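FACT complex subunit (Chaetomium thermophilum var. thermophilum, PDB 4KHB) is the Spt16 subunit of FACT, here its dimerisation domain bound to Pob3, and probably acts as a histone chaperone that reorganizes nucleosomes during transcription, replication and repair. Local coordinates at residues 65-70 against 93-98; 9-14 against 46-51. All blocks are in the same frame, centred on the assembly; numbering follows the deposited sequence.

Interaction 1. Residues 65-70 against 93-98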
# COMPACT_ATOMS: atom_id res chain seq x y z
N PHE A 65 -2.61 -17.98 8.42
CA PHE A 65 -3.20 -16.65 8.40
C PHE A 65 -2.80 -15.79 9.59
O PHE A 65 -2.81 -16.24 10.74
CB PHE A 65 -4.73 -16.75 8.32
CG PHE A 65 -5.24 -17.26 7.01
CD1 PHE A 65 -5.30 -18.63 6.75
CD2 PHE A 65 -5.67 -16.38 6.03
CE1 PHE A 65 -5.78 -19.10 5.54
CE2 PHE A 65 -6.15 -16.85 4.82
CZ PHE A 65 -6.20 -18.21 4.57
N LEU A 66 -2.43 -14.55 9.30
CA LEU A 66 -2.09 -13.57 10.33
C LEU A 66 -3.12 -12.45 10.34
O LEU A 66 -3.20 -11.67 9.39
CB LEU A 66 -0.70 -12.98 10.08
CG LEU A 66 -0.10 -12.24 11.27
CD1 LEU A 66 0.24 -13.20 12.40
CD2 LEU A 66 1.12 -11.45 10.85
N ARG A 67 -3.91 -12.37 11.41
CA ARG A 67 -4.85 -11.27 11.54
C ARG A 67 -4.43 -10.28 12.61
O ARG A 67 -4.26 -10.64 13.78
CB ARG A 67 -6.27 -11.77 11.80
CG ARG A 67 -7.16 -10.72 12.45
CD ARG A 67 -8.55 -10.72 11.85
NE ARG A 67 -9.54 -11.32 12.74
CZ ARG A 67 -10.80 -10.93 12.82
NH1 ARG A 67 -11.24 -9.92 12.07
NH2 ARG A 67 -11.64 -11.54 13.65
N ILE A 68 -4.25 -9.03 12.20
CA ILE A 68 -3.92 -7.96 13.12
C ILE A 68 -5.14 -7.07 13.36
O ILE A 68 -5.68 -6.48 12.41
CB ILE A 68 -2.76 -7.10 12.58
CG1 ILE A 68 -1.51 -7.98 12.37
CG2 ILE A 68 -2.45 -5.95 13.52
CD1 ILE A 68 -0.48 -7.38 11.43
N ASN A 69 -5.59 -6.99 14.61
CA ASN A 69 -6.70 -6.11 14.97
C ASN A 69 -6.21 -4.81 15.57
O ASN A 69 -5.30 -4.80 16.41
CB ASN A 69 -7.69 -6.81 15.91
CG ASN A 69 -8.40 -7.98 15.26
OD1 ASN A 69 -9.26 -7.80 14.40
ND2 ASN A 69 -8.04 -9.19 15.67
N PHE A 70 -6.81 -3.70 15.15
CA PHE A 70 -6.37 -2.39 15.59
C PHE A 70 -7.31 -1.79 16.63
O PHE A 70 -8.47 -2.20 16.75
CB PHE A 70 -6.27 -1.46 14.38
CG PHE A 70 -5.22 -1.88 13.39
CD1 PHE A 70 -3.92 -1.45 13.53
CD2 PHE A 70 -5.55 -2.70 12.32
CE1 PHE A 70 -2.94 -1.83 12.62
CE2 PHE A 70 -4.58 -3.08 11.40
CZ PHE A 70 -3.28 -2.64 11.56
N VAL A 93 -8.68 2.13 10.45
CA VAL A 93 -8.39 0.78 9.97
C VAL A 93 -8.67 -0.13 11.16
O VAL A 93 -8.06 0.04 12.21
CB VAL A 93 -6.92 0.63 9.52
CG1 VAL A 93 -6.66 -0.77 8.98
CG2 VAL A 93 -6.57 1.68 8.47
N ARG A 94 -9.59 -1.07 11.00
CA ARG A 94 -9.98 -1.94 12.11
C ARG A 94 -9.12 -3.20 12.13
O ARG A 94 -8.64 -3.62 13.19
CB ARG A 94 -11.46 -2.34 12.01
CG ARG A 94 -12.21 -2.27 13.33
CD ARG A 94 -13.58 -1.63 13.17
NE ARG A 94 -14.20 -1.29 14.45
CZ ARG A 94 -15.50 -1.43 14.70
NH1 ARG A 94 -16.29 -1.96 13.77
NH2 ARG A 94 -16.00 -1.10 15.88
N SER A 95 -8.94 -3.81 10.96
CA SER A 95 -8.12 -5.01 10.84
C SER A 95 -7.68 -5.27 9.41
O SER A 95 -8.27 -4.75 8.46
CB SER A 95 -8.88 -6.23 11.37
OG SER A 95 -9.96 -6.56 10.51
N LEU A 96 -6.63 -6.08 9.27
CA LEU A 96 -6.23 -6.61 7.97
C LEU A 96 -5.69 -8.03 8.13
O LEU A 96 -5.13 -8.38 9.17
CB LEU A 96 -5.21 -5.70 7.27
CG LEU A 96 -4.13 -4.98 8.07
CD1 LEU A 96 -3.02 -5.93 8.42
CD2 LEU A 96 -3.61 -3.79 7.28
N THR A 97 -5.86 -8.85 7.09
CA THR A 97 -5.45 -10.25 7.15
C THR A 97 -4.49 -10.61 6.02
O THR A 97 -4.73 -10.28 4.85
CB THR A 97 -6.67 -11.20 7.13
OG1 THR A 97 -7.42 -11.06 8.34
CG2 THR A 97 -6.24 -12.65 6.98
N PHE A 98 -3.39 -11.27 6.37
CA PHE A 98 -2.46 -11.78 5.38
C PHE A 98 -2.48 -13.30 5.40
O PHE A 98 -2.90 -13.91 6.40
CB PHE A 98 -1.03 -11.31 5.66
CG PHE A 98 -0.82 -9.83 5.48
CD1 PHE A 98 -0.98 -8.96 6.54
CD2 PHE A 98 -0.44 -9.32 4.24
CE1 PHE A 98 -0.77 -7.60 6.37
CE2 PHE A 98 -0.23 -7.97 4.07
CZ PHE A 98 -0.40 -7.10 5.14
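Phe70 directs its CB toward strand 93-98, and with CG anti to the carbonyl carbon (chi1 -64°) the ring lies along it. The ring edge then runs along the neighbouring backbone, with CD2 3.3 Å from Arg94 O, and CE2 reaches Val93 CG1 and Leu96 CG, each at 3.9 Å. Leu96 meets it with CG held between backbone N and carbonyl carbon (chi1 38°), and its CD1 lies alongside Ile68 CD1, both side chains pointing the same way.

The two strands run antiparallel. Leu66 pairs with Phe98 and Ile68 with Leu96 in hydrogen-bonded pairs, alternating with the non-hydrogen-bonded pairs Arg67-Thr97 and Asn69-Ser95. The bond from Phe70 N to Arg94 O is the shortest, at 2.7 Å; Leu96 N to Ile68 O, at 3.3 Å, is weak. On the face carrying Arg67, Asn69, Ser95 and Thr97, the methylenes CB and CD of Arg67 pass Thr97 OG1, and Asn69 OD1 sits 3.4 Å from Ser95 CB while its ND2 is bonded to Asn54. The other face, with Leu66, Ile68, Leu96 and Phe98, packs on helix 103-121 and strand 35-40, consistent with the PH-like fold.

Strand 93-98 also pairs antiparallel with a strand of the Pob3N chain, and Arg94 makes a salt bridge to Glu147 of that chain. Backbone bonding therefore sets the register and carries the sheet across the heterodimer, while the two faces divide the work: aliphatic and aromatic packing inside, polar side chains on the other.

Interaction 2. Residues 9-14 against 46-51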
# COMPACT_ATOMS: atom_id res chain seq x y z
N PHE A 9 2.35 9.76 19.35
CA PHE A 9 3.45 8.90 18.95
C PHE A 9 3.68 9.04 17.45
O PHE A 9 2.87 9.64 16.74
CB PHE A 9 3.18 7.44 19.33
CG PHE A 9 1.86 6.91 18.84
CD1 PHE A 9 1.74 6.36 17.57
CD2 PHE A 9 0.75 6.94 19.67
CE1 PHE A 9 0.53 5.87 17.13
CE2 PHE A 9 -0.46 6.45 19.23
CZ PHE A 9 -0.57 5.91 17.96
N GLU A 10 4.79 8.49 16.97
CA GLU A 10 5.19 8.64 15.57
C GLU A 10 6.20 7.56 15.22
O GLU A 10 7.25 7.45 15.87
CB GLU A 10 5.80 10.02 15.36
CG GLU A 10 6.71 10.13 14.15
CD GLU A 10 7.37 11.50 14.05
OE1 GLU A 10 8.59 11.54 13.80
OE2 GLU A 10 6.67 12.52 14.24
N SER A 11 5.90 6.77 14.19
CA SER A 11 6.78 5.67 13.80
C SER A 11 8.06 6.20 13.16
O SER A 11 9.15 6.04 13.72
CB SER A 11 6.05 4.72 12.85
OG SER A 11 4.95 4.10 13.48
N TYR A 12 7.91 6.84 12.01
CA TYR A 12 9.06 7.35 11.27
C TYR A 12 8.84 8.80 10.82
O TYR A 12 7.70 9.26 10.73
CB TYR A 12 9.35 6.47 10.04
CG TYR A 12 9.61 5.02 10.36
CD1 TYR A 12 10.81 4.61 10.94
CD2 TYR A 12 8.66 4.05 10.07
CE1 TYR A 12 11.04 3.28 11.22
CE2 TYR A 12 8.89 2.72 10.35
CZ TYR A 12 10.08 2.34 10.92
OH TYR A 12 10.31 1.01 11.20
N LYS A 13 9.93 9.50 10.55
CA LYS A 13 9.87 10.88 10.06
C LYS A 13 10.30 10.91 8.59
O LYS A 13 9.82 11.73 7.81
CB LYS A 13 10.77 11.78 10.90
CG LYS A 13 10.07 13.03 11.43
CD LYS A 13 9.06 13.59 10.44
CE LYS A 13 8.53 14.94 10.89
NZ LYS A 13 7.51 15.47 9.94
N ARG A 14 11.22 10.01 8.23
CA ARG A 14 11.79 9.99 6.88
C ARG A 14 11.81 8.59 6.26
O ARG A 14 11.81 7.58 6.97
CB ARG A 14 13.24 10.50 6.92
CG ARG A 14 13.41 11.99 7.06
CD ARG A 14 14.90 12.33 7.17
NE ARG A 14 15.68 11.86 6.03
CZ ARG A 14 16.40 12.66 5.24
NH1 ARG A 14 16.45 13.96 5.50
NH2 ARG A 14 17.08 12.15 4.22
N PRO A 46 3.82 1.57 7.64
CA PRO A 46 4.09 1.48 9.07
C PRO A 46 2.82 1.55 9.90
O PRO A 46 1.92 2.32 9.58
CB PRO A 46 4.95 2.73 9.35
CG PRO A 46 5.35 3.26 8.00
CD PRO A 46 4.27 2.85 7.07
N PHE A 47 2.75 0.74 10.95
CA PHE A 47 1.70 0.87 11.95
C PHE A 47 2.33 0.78 13.34
O PHE A 47 3.01 -0.20 13.67
CB PHE A 47 0.63 -0.22 11.77
CG PHE A 47 -0.24 -0.02 10.57
CD1 PHE A 47 -1.34 0.83 10.63
CD2 PHE A 47 0.03 -0.68 9.38
CE1 PHE A 47 -2.16 1.02 9.52
CE2 PHE A 47 -0.79 -0.50 8.27
CZ PHE A 47 -1.88 0.36 8.34
N HIS A 48 2.12 1.82 14.14
CA HIS A 48 2.73 1.89 15.46
C HIS A 48 2.04 0.90 16.40
O HIS A 48 0.87 0.59 16.23
CB HIS A 48 2.62 3.31 16.01
CG HIS A 48 3.54 3.58 17.17
ND1 HIS A 48 3.24 3.21 18.46
CD2 HIS A 48 4.74 4.21 17.23
CE1 HIS A 48 4.22 3.58 19.26
NE2 HIS A 48 5.14 4.19 18.54
N ILE A 49 2.79 0.41 17.39
CA ILE A 49 2.26 -0.60 18.31
C ILE A 49 1.11 -0.08 19.17
O ILE A 49 0.24 -0.85 19.58
CB ILE A 49 3.38 -1.18 19.20
CG1 ILE A 49 2.92 -2.46 19.90
CG2 ILE A 49 3.83 -0.16 20.23
CD1 ILE A 49 2.70 -3.62 18.97
N ASN A 50 1.10 1.22 19.43
CA ASN A 50 0.06 1.85 20.24
C ASN A 50 -1.29 1.90 19.52
O ASN A 50 -2.30 2.34 20.07
CB ASN A 50 0.48 3.26 20.66
CG ASN A 50 1.65 3.26 21.62
OD1 ASN A 50 2.04 2.21 22.14
ND2 ASN A 50 2.22 4.43 21.86
N THR A 51 -1.27 1.45 18.26
CA THR A 51 -2.44 1.48 17.40
C THR A 51 -3.06 0.08 17.33
O THR A 51 -4.21 -0.10 16.92
CB THR A 51 -2.04 2.01 15.99
OG1 THR A 51 -2.92 3.06 15.59
CG2 THR A 51 -2.06 0.91 14.95
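Phe9 lays one side of its ring against both His48 and Asn50, and its side chain can be followed outward atom by atom. CB sits over the face of the His48 imidazole, 4.0 Å from the ring centroid in a CH-pi contact. From there chi1 of 53° places CG between the backbone N and the carbonyl carbon, turning the phenyl ring in toward the segment 46-51. CD1 comes down on the same imidazole, 3.3 Å from His48 CG, and CE1 continues to His48 CB. Along the other edge of the ring, CD2 passes Asn50 ND2 and CE2 lies 3.6 Å from Asn50 CB, which stands over the same side of the phenyl as His48; CZ, the far tip, still meets Asn50 CB, with Thr51 OG1 more distant at the edge. The ring planes of Phe9 and His48 are inclined at 32°.

His48 ends the last strand of the small antiparallel sheet in this PH-like domain, and a 3-10 turn follows. Its ND1 accepts a nearly straight bond from Asn50 N (3.1 Å, 172°), close to the ring plane, which fixes the imidazole's rotation and leaves a face for Phe9.

Further along the loop, Ser11 OG rests 3.5 Å from His48 CB and is itself bonded to Thr35 and to Arg106 O of the Pob3N chain. Tyr12 brings CD2 to Pro46 CG at 4.0 Å, the proline atom lying at the ring edge, while its hydroxyl bonds Asp30. Trp108 of the Pob3N chain meets the Phe9 ring edge-to-face.

How the interactions relate
Interaction 1 joins neighbouring strands of one sheet through main-chain bonds, with side-chain packing on both faces added to them, whereas interaction 2 sets an irregular N-terminal segment against the outermost strand of the other sheet and the 3-10 turn after it, mainly by ring and aliphatic contacts, without hydrogen bonds between the two segments. Both are largely buried, yet the loop of 9-14 also has exposed residues, whereas none of those touching in interaction 1 is exposed. Their centres lie about 17 Å apart, on opposite sides of the chain's centre, but they meet where Phe70 CD1 packs on Thr51 CG2 at 3.3 Å and the rings of Phe70 and Phe47 approach. Each also faces the Pob3N chain.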